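Local coordinates for sigma-E factor negative regulatory protein (Escherichia coli, PDB 1OR7) that holds the extracytoplasmic-function sigma factor sigma-E inactive through its N-terminal cytosolic domain until regulated intramembrane proteolysis releases it, at residues A8-E13 with E34-I39. Numbering follows the deposited sequence.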
# COMPACT_ATOMS: atom_id res chain seq x y z
N ALA B 8 -6.32 -9.32 11.83
CA ALA B 8 -5.57 -8.91 13.02
C ALA B 8 -4.10 -8.61 12.71
O ALA B 8 -3.52 -7.61 13.20
CB ALA B 8 -5.71 -9.94 14.15
N LEU B 9 -3.48 -9.46 11.90
CA LEU B 9 -2.08 -9.28 11.52
C LEU B 9 -1.82 -7.92 10.83
O LEU B 9 -0.89 -7.20 11.17
CB LEU B 9 -1.71 -10.40 10.57
CG LEU B 9 -0.26 -10.52 10.16
CD1 LEU B 9 0.55 -11.01 11.34
CD2 LEU B 9 -0.17 -11.50 8.99
N MET B 10 -2.64 -7.54 9.88
CA MET B 10 -2.41 -6.29 9.17
C MET B 10 -2.60 -5.07 10.09
O MET B 10 -2.19 -3.97 9.74
CB MET B 10 -3.34 -6.17 8.00
CG MET B 10 -4.60 -5.52 8.42
SD MET B 10 -5.67 -5.41 6.91
CE MET B 10 -5.08 -3.67 6.05
N ASP B 11 -3.19 -5.29 11.26
CA ASP B 11 -3.37 -4.22 12.23
C ASP B 11 -2.30 -4.23 13.33
O ASP B 11 -2.36 -3.46 14.29
CB ASP B 11 -4.72 -4.38 12.91
CG ASP B 11 -5.88 -3.91 12.05
OD1 ASP B 11 -5.71 -2.98 11.22
OD2 ASP B 11 -7.02 -4.41 12.19
N GLY B 12 -1.36 -5.15 13.22
CA GLY B 12 -0.28 -5.25 14.18
C GLY B 12 -0.74 -5.85 15.47
O GLY B 12 -0.04 -5.78 16.48
N GLU B 13 -1.91 -6.46 15.44
CA GLU B 13 -2.50 -6.94 16.66
C GLU B 13 -2.10 -8.38 16.96
O GLU B 13 -2.38 -8.86 18.03
CB GLU B 13 -4.01 -6.77 16.63
CG GLU B 13 -4.43 -5.30 16.61
CD GLU B 13 -4.38 -4.62 17.99
OE1 GLU B 13 -4.33 -5.33 19.00
OE2 GLU B 13 -4.38 -3.37 18.05
N GLU B 34 -3.75 -8.16 -0.02
CA GLU B 34 -3.78 -7.12 -1.05
C GLU B 34 -5.09 -6.35 -0.99
O GLU B 34 -5.07 -5.10 -0.95
CB GLU B 34 -3.57 -7.77 -2.42
CG GLU B 34 -3.73 -6.88 -3.63
CD GLU B 34 -3.51 -7.65 -4.93
OE1 GLU B 34 -4.40 -8.38 -5.35
OE2 GLU B 34 -2.42 -7.53 -5.53
N SER B 35 -6.21 -7.06 -0.97
CA SER B 35 -7.51 -6.39 -0.95
C SER B 35 -7.71 -5.50 0.28
O SER B 35 -8.15 -4.37 0.15
CB SER B 35 -8.65 -7.39 -1.03
OG SER B 35 -8.66 -7.90 -2.30
N TYR B 36 -7.39 -6.02 1.45
CA TYR B 36 -7.57 -5.26 2.70
C TYR B 36 -6.67 -4.02 2.76
O TYR B 36 -7.08 -2.99 3.29
CB TYR B 36 -7.35 -6.13 3.96
CG TYR B 36 -8.41 -7.19 4.25
CD1 TYR B 36 -9.54 -7.35 3.45
CD2 TYR B 36 -8.25 -8.08 5.32
CE1 TYR B 36 -10.49 -8.36 3.72
CE2 TYR B 36 -9.20 -9.07 5.60
CZ TYR B 36 -10.30 -9.19 4.80
OH TYR B 36 -11.23 -10.17 5.10
N HIS B 37 -5.46 -4.12 2.24
CA HIS B 37 -4.58 -2.98 2.19
C HIS B 37 -5.12 -1.95 1.14
O HIS B 37 -5.06 -0.76 1.40
CB HIS B 37 -3.12 -3.39 1.97
CG HIS B 37 -2.45 -3.89 3.21
ND1 HIS B 37 -2.45 -5.22 3.57
CD2 HIS B 37 -1.74 -3.25 4.17
CE1 HIS B 37 -1.79 -5.37 4.71
NE2 HIS B 37 -1.34 -4.19 5.09
N LEU B 38 -5.74 -2.40 0.05
CA LEU B 38 -6.34 -1.45 -0.91
C LEU B 38 -7.46 -0.67 -0.20
O LEU B 38 -7.53 0.57 -0.29
CB LEU B 38 -6.87 -2.17 -2.15
CG LEU B 38 -7.57 -1.31 -3.22
CD1 LEU B 38 -6.65 -0.23 -3.74
CD2 LEU B 38 -8.02 -2.17 -4.35
N ILE B 39 -8.30 -1.38 0.55
CA ILE B 39 -9.36 -0.74 1.33
C ILE B 39 -8.79 0.27 2.31
O ILE B 39 -9.30 1.38 2.39
CB ILE B 39 -10.21 -1.79 2.06
CG1 ILE B 39 -11.07 -2.52 1.03
CG2 ILE B 39 -11.12 -1.17 3.10
CD1 ILE B 39 -11.63 -3.83 1.52
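Met-10 reaches from the last turn of helix 3-10 to Tyr-36 and His-37, neighbours on helix 27-44. Met-10 CB already touches the imidazole, 3.7 Å from His-37 CE1. With chi1 at 89°, CG lies between the backbone N and the carbonyl carbon, and an extended chi2 carries Met-10 SD to the edge of the Tyr-36 ring, 5.2 Å from its centroid and 75° off the ring normal, a Met-aromatic contact. Apolar packing adds to it, with Met-10 SD 3.5 Å from Tyr-36 CB. The bend at chi3 then sets CE over the histidine: the Met-10 methyl sits 3.7 Å from the His-37 ring centroid and 3° off its normal, a nearly centred CH-pi contact. Met-10 CE also lies 3.5 Å from Tyr-36 O. Within the RseA anti-sigma domain, this buried contact joins two helices just before the first one ends in a Schellman motif at Gly-12. The imidazole is oriented from its own helix, His-37 ND1 being hydrogen-bonded to Trp-33 O. An alanine in place of His-37 would probably leave the Met-10 methyl without its aromatic platform and free to turn about chi3. Tyr-36 OH, beyond the sulfur contact, hydrogen-bonds an acidic side chain of the partner protein chain.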